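Local coordinates for malonyl CoA-acyl carrier protein transacylase (Clostridium perfringens, PDB 3PTW) that probably transfers the malonyl group from malonyl-CoA to acyl carrier protein, the step that supplies extender units for fatty acid synthesis, at residues D43-E46 against L47-D51; E60-Q63 against P64-T68; I67-N70 against M71-T75; V113-R116 against G117-Q121. All coordinates share one frame; numbering follows the deposited sequence.

Interaction 1: residues D43-E46 against L47-D51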
loop_
_atom_site.group_PDB
_atom_site.type_symbol
_atom_site.label_atom_id
_atom_site.label_comp_id
_atom_site.label_asym_id
_atom_site.label_seq_id
_atom_site.Cartn_x
_atom_site.Cartn_y
_atom_site.Cartn_z
ATOM N N ASP A 43 10.587 -13.417 15.650
ATOM C CA ASP A 43 9.633 -14.466 15.326
ATOM C C ASP A 43 8.422 -13.889 14.579
ATOM O O ASP A 43 7.430 -13.471 15.188
ATOM C CB ASP A 43 9.216 -15.226 16.593
ATOM C CG ASP A 43 8.540 -16.555 16.287
ATOM O OD1 ASP A 43 7.883 -16.685 15.230
ATOM O OD2 ASP A 43 8.659 -17.477 17.115
ATOM N N MET A 44 8.520 -13.879 13.250
ATOM C CA MET A 44 7.486 -13.301 12.395
ATOM C C MET A 44 6.201 -14.114 12.363
ATOM O O MET A 44 5.121 -13.560 12.178
ATOM C CB MET A 44 8.024 -13.076 10.979
ATOM C CG MET A 44 9.092 -12.001 10.933
ATOM S SD MET A 44 8.475 -10.436 11.607
ATOM C CE MET A 44 7.294 -9.995 10.314
ATOM N N GLU A 45 6.325 -15.426 12.539
ATOM C CA GLU A 45 5.165 -16.300 12.684
ATOM C C GLU A 45 4.327 -15.857 13.870
ATOM O O GLU A 45 3.150 -15.537 13.719
ATOM C CB GLU A 45 5.604 -17.751 12.865
ATOM C CG GLU A 45 6.150 -18.376 11.599
ATOM C CD GLU A 45 6.857 -19.684 11.864
ATOM O OE1 GLU A 45 7.903 -19.927 11.227
ATOM O OE2 GLU A 45 6.373 -20.469 12.712
ATOM N N GLU A 46 4.958 -15.801 15.040
ATOM C CA GLU A 46 4.302 -15.342 16.256
ATOM C C GLU A 46 3.722 -13.933 16.104
ATOM O O GLU A 46 2.595 -13.687 16.526
ATOM C CB GLU A 46 5.279 -15.415 17.433
ATOM C CG GLU A 46 4.653 -15.238 18.807
ATOM C CD GLU A 46 3.704 -16.369 19.216
ATOM O OE1 GLU A 46 3.591 -17.391 18.486
ATOM O OE2 GLU A 46 3.064 -16.220 20.284
ATOM N N LEU A 47 4.476 -13.019 15.494
ATOM C CA LEU A 47 4.005 -11.641 15.331
ATOM C C LEU A 47 2.694 -11.604 14.551
ATOM O O LEU A 47 1.750 -10.919 14.945
ATOM C CB LEU A 47 5.060 -10.751 14.638
ATOM C CG LEU A 47 4.673 -9.313 14.235
ATOM C CD1 LEU A 47 4.172 -8.457 15.428
ATOM C CD2 LEU A 47 5.812 -8.590 13.517
ATOM N N CYS A 48 2.646 -12.350 13.447
ATOM C CA CYS A 48 1.503 -12.321 12.543
ATOM C C CYS A 48 0.337 -13.175 13.010
ATOM O O CYS A 48 -0.821 -12.791 12.826
ATOM C CB CYS A 48 1.920 -12.766 11.145
ATOM S SG CYS A 48 2.880 -11.513 10.304
ATOM N N PHE A 49 0.646 -14.329 13.600
ATOM C CA PHE A 49 -0.379 -15.319 13.905
ATOM C C PHE A 49 -0.958 -15.094 15.287
ATOM O O PHE A 49 -2.142 -15.330 15.498
ATOM C CB PHE A 49 0.143 -16.765 13.748
ATOM C CG PHE A 49 0.843 -17.035 12.425
ATOM C CD1 PHE A 49 0.563 -16.266 11.286
ATOM C CD2 PHE A 49 1.775 -18.068 12.319
ATOM C CE1 PHE A 49 1.207 -16.512 10.078
ATOM C CE2 PHE A 49 2.419 -18.329 11.112
ATOM C CZ PHE A 49 2.145 -17.547 9.988
ATOM N N ASN A 50 -0.131 -14.617 16.219
ATOM C CA ASN A 50 -0.575 -14.407 17.597
ATOM C C ASN A 50 -0.517 -12.978 18.101
ATOM O O ASN A 50 -1.414 -12.553 18.821
ATOM C CB ASN A 50 0.197 -15.316 18.545
ATOM C CG ASN A 50 -0.219 -16.752 18.412
ATOM O OD1 ASN A 50 -1.388 -17.077 18.592
ATOM N ND2 ASN A 50 0.728 -17.624 18.079
ATOM N N ASP A 51 0.541 -12.257 17.725
ATOM C CA ASP A 51 0.828 -10.900 18.237
ATOM C C ASP A 51 0.761 -10.738 19.775
ATOM O O ASP A 51 0.061 -9.839 20.271
ATOM C CB ASP A 51 -0.064 -9.864 17.543
ATOM C CG ASP A 51 0.347 -8.438 17.849
ATOM O OD1 ASP A 51 -0.514 -7.532 17.714
ATOM O OD2 ASP A 51 1.522 -8.227 18.233
#
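Glu46 and Asn50, one helical turn apart, meet through both their side chains and their backbones. Starting at CB, the Glu46 side chain first passes the amide of Leu47; CG lies anti to the backbone N (chi1 -168°), and the bend at the next bond swings the carboxylate over Asn50. CD comes 3.7 Å from Asn50 CB. At the tip the two oxygens do different work: OE1 accepts from Asn50 ND2 at 2.9 Å, whereas OE2 lies 3.5 Å from Asn50 CB. ND2 comes from above the carboxylate plane, and the carboxylate and amide planes stand 45° apart. Glu46 O is gripped as well, taking bonds from the N atoms of both Asn50 and Asp51. The latter spans five residues and falls where Asp51, with positive phi, leaves the helix.

At the other end, Asp43 OD1 accepts from Glu46 N at 3.1 Å in a nearly straight bond (178°). On another side, Glu45 CA lies over the Phe49 ring, 4.1 Å from its centroid, a CH-pi contact reinforced by Glu45 CB at 3.7 Å from Phe49 CE2. The Glu45 carboxylate goes on to a salt bridge with Lys34, while Phe33 and Phe23 meet the Phe49 ring. Met44 and Leu47 run side by side, with Met44 SD 3.8 Å from Leu47 CD2, on the flank that faces helix 59-79. Together these contacts define a short, partly buried helix of less than two turns, with an aspartate N-cap at its start and a bifurcated carbonyl at its end.

Interaction 2: residues E60-Q63 against P64-T68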
loop_
_atom_site.group_PDB
_atom_site.type_symbol
_atom_site.label_atom_id
_atom_site.label_comp_id
_atom_site.label_asym_id
_atom_site.label_seq_id
_atom_site.Cartn_x
_atom_site.Cartn_y
_atom_site.Cartn_z
ATOM N N GLU A 60 6.238 0.518 12.740
ATOM C CA GLU A 60 7.522 -0.186 12.622
ATOM C C GLU A 60 7.370 -1.707 12.416
ATOM O O GLU A 60 8.093 -2.319 11.620
ATOM C CB GLU A 60 8.405 0.075 13.831
ATOM C CG GLU A 60 9.776 -0.562 13.671
ATOM C CD GLU A 60 10.650 -0.423 14.886
ATOM O OE1 GLU A 60 10.319 0.383 15.772
ATOM O OE2 GLU A 60 11.684 -1.121 14.943
ATOM N N PHE A 61 6.417 -2.307 13.121
ATOM C CA PHE A 61 6.186 -3.741 13.034
ATOM C C PHE A 61 5.112 -4.152 12.019
ATOM O O PHE A 61 5.239 -5.200 11.390
ATOM C CB PHE A 61 5.907 -4.312 14.423
ATOM C CG PHE A 61 7.121 -4.344 15.298
ATOM C CD1 PHE A 61 7.932 -5.477 15.330
ATOM C CD2 PHE A 61 7.486 -3.231 16.060
ATOM C CE1 PHE A 61 9.076 -5.510 16.117
ATOM C CE2 PHE A 61 8.643 -3.256 16.865
ATOM C CZ PHE A 61 9.428 -4.389 16.893
ATOM N N THR A 62 4.077 -3.328 11.868
ATOM C CA THR A 62 3.038 -3.522 10.859
ATOM C C THR A 62 3.612 -3.717 9.458
ATOM O O THR A 62 3.153 -4.592 8.704
ATOM C CB THR A 62 2.069 -2.299 10.805
ATOM O OG1 THR A 62 1.666 -1.935 12.125
ATOM C CG2 THR A 62 0.831 -2.611 9.970
ATOM N N GLN A 63 4.612 -2.897 9.113
ATOM C CA GLN A 63 5.113 -2.854 7.746
ATOM C C GLN A 63 5.809 -4.177 7.329
ATOM O O GLN A 63 5.395 -4.781 6.339
ATOM C CB GLN A 63 5.938 -1.572 7.471
ATOM C CG GLN A 63 5.125 -0.258 7.640
ATOM C CD GLN A 63 5.750 0.993 6.985
ATOM O OE1 GLN A 63 6.763 0.931 6.289
ATOM N NE2 GLN A 63 5.139 2.133 7.230
ATOM N N PRO A 64 6.811 -4.664 8.100
ATOM C CA PRO A 64 7.385 -5.969 7.725
ATOM C C PRO A 64 6.440 -7.139 7.959
ATOM O O PRO A 64 6.633 -8.215 7.378
ATOM C CB PRO A 64 8.600 -6.103 8.640
ATOM C CG PRO A 64 8.279 -5.217 9.841
ATOM C CD PRO A 64 7.543 -4.049 9.224
ATOM N N ALA A 65 5.450 -6.955 8.822
ATOM C CA ALA A 65 4.433 -7.986 9.010
ATOM C C ALA A 65 3.611 -8.169 7.731
ATOM O O ALA A 65 3.482 -9.283 7.235
ATOM C CB ALA A 65 3.553 -7.660 10.191
ATOM N N ILE A 66 3.090 -7.076 7.193
ATOM C CA ILE A 66 2.300 -7.104 5.949
ATOM C C ILE A 66 3.126 -7.543 4.739
ATOM O O ILE A 66 2.683 -8.376 3.940
ATOM C CB ILE A 66 1.608 -5.740 5.699
ATOM C CG1 ILE A 66 0.519 -5.534 6.752
ATOM C CG2 ILE A 66 1.051 -5.634 4.263
ATOM C CD1 ILE A 66 -0.177 -4.221 6.679
ATOM N N ILE A 67 4.341 -7.013 4.631
ATOM C CA ILE A 67 5.229 -7.332 3.522
ATOM C C ILE A 67 5.495 -8.840 3.424
ATOM O O ILE A 67 5.486 -9.398 2.322
ATOM C CB ILE A 67 6.550 -6.526 3.612
ATOM C CG1 ILE A 67 6.289 -5.037 3.331
ATOM C CG2 ILE A 67 7.614 -7.098 2.668
ATOM C CD1 ILE A 67 5.654 -4.728 1.981
ATOM N N THR A 68 5.716 -9.469 4.582
ATOM C CA THR A 68 5.926 -10.913 4.688
ATOM C C THR A 68 4.680 -11.683 4.287
ATOM O O THR A 68 4.760 -12.680 3.576
ATOM C CB THR A 68 6.294 -11.344 6.155
ATOM O OG1 THR A 68 7.462 -10.635 6.594
ATOM C CG2 THR A 68 6.556 -12.848 6.228
#
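Thr62 CG2 lies anti to its own backbone N, and Ile66 places CG1 anti to the carbonyl carbon (chi1 -69°) and then runs on extended; these choices lay the two chains alongside, with Thr62 CG2 3.8 Å from Ile66 CD1. The Thr62 hydroxyl, on the other branch, bonds Leu56 O. Pro64 shapes the backbone here. Its ring is a knob among Glu60, Phe61, Thr62 and Gln63, with Pro64 CD 3.0 Å from Glu60 O, where an amide hydrogen would otherwise sit. Having no such hydrogen, it breaks the bonding ladder and the helix kinks. Regular bonding resumes at once, Ala65 N reaching Phe61 O at 3.1 Å and Ile66 N reaching Thr62 O at 2.9 Å. Ile67 packs CG1 3.1 Å from Gln63 O, the acceptor of its own amide. Beyond the kink, Pro64 O receives two donors of Thr68, with OG1 at 2.7 Å lying nearly in line with the carbonyl.

Helix 106-122 borders this turn through Glu60, Phe61, Gln63 and Ile67, helix 44-49 packs on Ala65 and Thr68, and helix 93-100 meets Ile67.

Interaction 3: residues I67-N70 against M71-T75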
loop_
_atom_site.group_PDB
_atom_site.type_symbol
_atom_site.label_atom_id
_atom_site.label_comp_id
_atom_site.label_asym_id
_atom_site.label_seq_id
_atom_site.Cartn_x
_atom_site.Cartn_y
_atom_site.Cartn_z
ATOM N N ILE A 67 4.341 -7.013 4.631
ATOM C CA ILE A 67 5.229 -7.332 3.522
ATOM C C ILE A 67 5.495 -8.840 3.424
ATOM O O ILE A 67 5.486 -9.398 2.322
ATOM C CB ILE A 67 6.550 -6.526 3.612
ATOM C CG1 ILE A 67 6.289 -5.037 3.331
ATOM C CG2 ILE A 67 7.614 -7.098 2.668
ATOM C CD1 ILE A 67 5.654 -4.728 1.981
ATOM N N THR A 68 5.716 -9.469 4.582
ATOM C CA THR A 68 5.926 -10.913 4.688
ATOM C C THR A 68 4.680 -11.683 4.287
ATOM O O THR A 68 4.760 -12.680 3.576
ATOM C CB THR A 68 6.294 -11.344 6.155
ATOM O OG1 THR A 68 7.462 -10.635 6.594
ATOM C CG2 THR A 68 6.556 -12.848 6.228
ATOM N N THR A 69 3.541 -11.227 4.787
ATOM C CA THR A 69 2.252 -11.840 4.503
ATOM C C THR A 69 1.925 -11.774 3.002
ATOM O O THR A 69 1.569 -12.797 2.392
ATOM C CB THR A 69 1.168 -11.212 5.402
ATOM O OG1 THR A 69 1.391 -11.654 6.754
ATOM C CG2 THR A 69 -0.246 -11.607 4.960
ATOM N N ASN A 70 2.080 -10.584 2.420
ATOM C CA ASN A 70 1.932 -10.369 0.969
ATOM C C ASN A 70 2.806 -11.317 0.129
ATOM O O ASN A 70 2.356 -11.854 -0.884
ATOM C CB ASN A 70 2.218 -8.901 0.596
ATOM C CG ASN A 70 1.154 -7.923 1.123
ATOM O OD1 ASN A 70 0.188 -8.327 1.755
ATOM N ND2 ASN A 70 1.337 -6.625 0.854
ATOM N N MET A 71 4.042 -11.538 0.577
ATOM C CA MET A 71 4.989 -12.380 -0.147
ATOM C C MET A 71 4.627 -13.871 -0.040
ATOM O O MET A 71 4.638 -14.595 -1.041
ATOM C CB MET A 71 6.408 -12.119 0.373
ATOM C CG MET A 71 7.535 -12.765 -0.429
ATOM S SD MET A 71 7.675 -12.250 -2.163
ATOM C CE MET A 71 9.209 -13.068 -2.599
ATOM N N ALA A 72 4.299 -14.311 1.173
ATOM C CA ALA A 72 3.861 -15.684 1.424
ATOM C C ALA A 72 2.673 -16.079 0.540
ATOM O O ALA A 72 2.641 -17.178 0.022
ATOM C CB ALA A 72 3.510 -15.860 2.902
ATOM N N ILE A 73 1.716 -15.166 0.367
ATOM C CA ILE A 73 0.565 -15.385 -0.514
ATOM C C ILE A 73 0.949 -15.361 -2.001
ATOM O O ILE A 73 0.559 -16.247 -2.778
ATOM C CB ILE A 73 -0.560 -14.349 -0.238
ATOM C CG1 ILE A 73 -1.128 -14.554 1.175
ATOM C CG2 ILE A 73 -1.682 -14.447 -1.306
ATOM C CD1 ILE A 73 -1.982 -13.390 1.689
ATOM N N LEU A 74 1.715 -14.344 -2.388
ATOM C CA LEU A 74 2.208 -14.226 -3.753
ATOM C C LEU A 74 2.964 -15.480 -4.234
ATOM O O LEU A 74 2.784 -15.920 -5.380
ATOM C CB LEU A 74 3.121 -13.008 -3.866
ATOM C CG LEU A 74 3.916 -12.857 -5.173
ATOM C CD1 LEU A 74 2.979 -12.668 -6.370
ATOM C CD2 LEU A 74 4.905 -11.701 -5.054
ATOM N N THR A 75 3.836 -16.021 -3.374
ATOM C CA THR A 75 4.670 -17.175 -3.733
ATOM C C THR A 75 3.806 -18.387 -4.066
ATOM O O THR A 75 4.090 -19.105 -5.021
ATOM C CB THR A 75 5.679 -17.570 -2.593
ATOM O OG1 THR A 75 6.312 -16.399 -2.069
ATOM C CG2 THR A 75 6.759 -18.485 -3.123
#
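Backbone hydrogen bonding from one alpha-helical turn to the next links Ile67-Asn70 to Met71-Thr75 in the buried middle of helix 59-79, where side chains spread outward to different neighbours. The ladder is unbroken: Ala72 N bonds Thr68 O at 2.9 Å with an N-H...O angle of 168°, and Leu74 N bonds Asn70 O at 3.0 Å. Among side chains, Thr69 and Ile73 lie side by side on the same flank, but loosely, with Thr69 CG2 4.1 Å from Ile73 CD1. Ile73 also brings CG1 3.4 Å from Thr69 O, so it rests more on the backbone than on the methyl. Leu74 likewise meets backbone, its CB 3.3 Å from Asn70 O.

Met71 starts against the preceding turn, CB 3.5 Å from Ile67 O, yet CG anti to the backbone N (chi1 -171°) carries its thioether away from that turn. The Met71 carbonyl serves two donors of Thr75. Thr75 OG1 lies 2.7 Å from Met71 O, 43° above the carbonyl plane, and Thr75 N lies 2.8 Å from the same Met71 O, so the Thr75 hydroxyl finds its acceptor within its own helix.

Asn70 ND2 bonds Ala9 O, just past strand 4-8, and Ser96 OG of helix 93-100; Met71 reaches Ile99 and Phe106, while Ala72 and Thr75 pack on helix 27-40.

Interaction 4: residues V113-R116 against G117-Q121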
loop_
_atom_site.group_PDB
_atom_site.type_symbol
_atom_site.label_atom_id
_atom_site.label_comp_id
_atom_site.label_asym_id
_atom_site.label_seq_id
_atom_site.Cartn_x
_atom_site.Cartn_y
_atom_site.Cartn_z
ATOM N N VAL A 113 11.497 -1.962 5.219
ATOM C CA VAL A 113 10.202 -1.388 5.599
ATOM C C VAL A 113 10.003 -1.288 7.117
ATOM O O VAL A 113 9.226 -0.453 7.590
ATOM C CB VAL A 113 8.995 -2.080 4.925
ATOM C CG1 VAL A 113 9.051 -1.901 3.383
ATOM C CG2 VAL A 113 8.885 -3.548 5.353
ATOM N N LYS A 114 10.714 -2.119 7.866
ATOM C CA LYS A 114 10.713 -2.009 9.319
ATOM C C LYS A 114 11.333 -0.660 9.694
ATOM O O LYS A 114 10.781 0.071 10.515
ATOM C CB LYS A 114 11.473 -3.181 9.952
ATOM C CG LYS A 114 11.595 -3.125 11.465
ATOM C CD LYS A 114 12.284 -4.396 11.988
ATOM C CE LYS A 114 12.813 -4.203 13.408
ATOM N NZ LYS A 114 11.703 -4.301 14.388
ATOM N N LYS A 115 12.459 -0.329 9.060
ATOM C CA LYS A 115 13.127 0.944 9.296
ATOM C C LYS A 115 12.252 2.118 8.878
ATOM O O LYS A 115 12.127 3.088 9.614
ATOM C CB LYS A 115 14.507 0.982 8.611
ATOM C CG LYS A 115 15.540 0.083 9.309
ATOM C CD LYS A 115 16.964 0.376 8.853
ATOM C CE LYS A 115 17.967 -0.709 9.289
ATOM N NZ LYS A 115 17.750 -2.048 8.594
ATOM N N ARG A 116 11.636 2.000 7.702
ATOM C CA ARG A 116 10.728 2.996 7.147
ATOM C C ARG A 116 9.566 3.271 8.096
ATOM O O ARG A 116 9.229 4.423 8.366
ATOM C CB ARG A 116 10.197 2.500 5.798
ATOM C CG ARG A 116 9.070 3.336 5.165
ATOM C CD ARG A 116 8.584 2.623 3.887
ATOM N NE ARG A 116 7.655 3.407 3.075
ATOM C CZ ARG A 116 6.331 3.417 3.237
ATOM N NH1 ARG A 116 5.765 2.714 4.209
ATOM N NH2 ARG A 116 5.573 4.168 2.440
ATOM N N GLY A 117 8.961 2.200 8.596
ATOM C CA GLY A 117 7.807 2.303 9.479
ATOM C C GLY A 117 8.171 3.029 10.743
ATOM O O GLY A 117 7.396 3.857 11.235
ATOM N N LYS A 118 9.359 2.715 11.261
ATOM C CA LYS A 118 9.948 3.404 12.408
ATOM C C LYS A 118 10.090 4.897 12.111
ATOM O O LYS A 118 9.663 5.749 12.917
ATOM C CB LYS A 118 11.323 2.800 12.701
ATOM C CG LYS A 118 11.968 3.168 14.035
ATOM C CD LYS A 118 13.462 2.756 14.055
ATOM C CE LYS A 118 13.708 1.228 14.194
ATOM N NZ LYS A 118 13.652 0.354 12.950
ATOM N N PHE A 119 10.673 5.216 10.952
ATOM C CA PHE A 119 10.945 6.612 10.605
ATOM C C PHE A 119 9.648 7.412 10.420
ATOM O O PHE A 119 9.535 8.556 10.896
ATOM C CB PHE A 119 11.831 6.736 9.350
ATOM C CG PHE A 119 13.135 5.975 9.422
ATOM C CD1 PHE A 119 13.815 5.808 10.631
ATOM C CD2 PHE A 119 13.699 5.447 8.258
ATOM C CE1 PHE A 119 15.027 5.105 10.690
ATOM C CE2 PHE A 119 14.906 4.744 8.300
ATOM C CZ PHE A 119 15.574 4.574 9.522
ATOM N N MET A 120 8.673 6.810 9.736
ATOM C CA MET A 120 7.396 7.482 9.507
ATOM C C MET A 120 6.660 7.784 10.816
ATOM O O MET A 120 6.071 8.862 10.968
ATOM C CB MET A 120 6.505 6.673 8.570
ATOM C CG MET A 120 7.001 6.646 7.125
ATOM S SD MET A 120 6.067 5.507 6.087
ATOM C CE MET A 120 4.621 6.497 5.727
ATOM N N GLN A 121 6.706 6.836 11.759
ATOM C CA GLN A 121 6.010 6.998 13.035
ATOM C C GLN A 121 6.679 8.046 13.924
ATOM O O GLN A 121 5.990 8.813 14.603
ATOM C CB GLN A 121 5.897 5.661 13.775
ATOM C CG GLN A 121 4.767 5.580 14.843
ATOM C CD GLN A 121 3.391 6.039 14.328
ATOM O OE1 GLN A 121 2.695 6.815 14.991
ATOM N NE2 GLN A 121 3.007 5.575 13.148
#
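Arg116 and Met120 cross one turn apart, the thioether lying over one face of the guanidinium. Met120 SD stands 3.4 Å above that plane, offset toward its rim, and is 3.4 Å from Arg116 NH1 and 3.5 Å from Arg116 CZ. Arg116 sends CG anti to the backbone N (chi1 172°) and stays extended as far as NE, while Met120 CG takes the other direction, anti to its carbonyl carbon; the sulfur thereby touches Arg116 from CG to the guanidinium.

The two terminal nitrogens of Arg116 are held by Gln63 OE1 at NH1 and by Gln248 OE1 and Ser91 OG at NH2. Ser91 sits in a GxSxG sequence like the nucleophile elbow of acyltransferases, and Arg116 occupies a position consistent with that of the arginine that in malonyl-specific relatives binds the malonyl carboxylate; that role is inferred here.

On another flank Phe119 turns one ring face to a backbone oxygen: Lys115 O lies 3.0 Å above the plane, over the centre of the ring. Lys115 O also accepts from Phe119 N at 2.9 Å, and Lys115 CB touches Phe119 CE2 at 3.8 Å. Lys115 and Lys118 run side by side, Lys118 NZ 4.1 Å from Lys115 CG. Lys118 NZ and Lys114 NZ, 5.2 Å apart, both form salt bridges with Glu60 OE2.

In the fold
From the N terminus the chain passes interaction 1 on helix 44-49, then interactions 2 and 3 on helix 59-79, and last interaction 4 on helix 106-122. Each closes a local turn and spans no long loop. Interactions 2 and 3 overlap at Ile67 and Thr68; the rest are in series and none nests. Helix 44-49 sits against helix 59-79, with Met44 CE 3.7 Å from Ala65 CA and Cys48 SG near Thr69. Interaction 4 comes up to interaction 2 through polar and charged side chains of helices 59-79 and 106-122, and meets interaction 3 where Ile67 CG1 lies 3.6 Å from Val113 CG2. Helix 59-79 is thus the shared element between the other two helices.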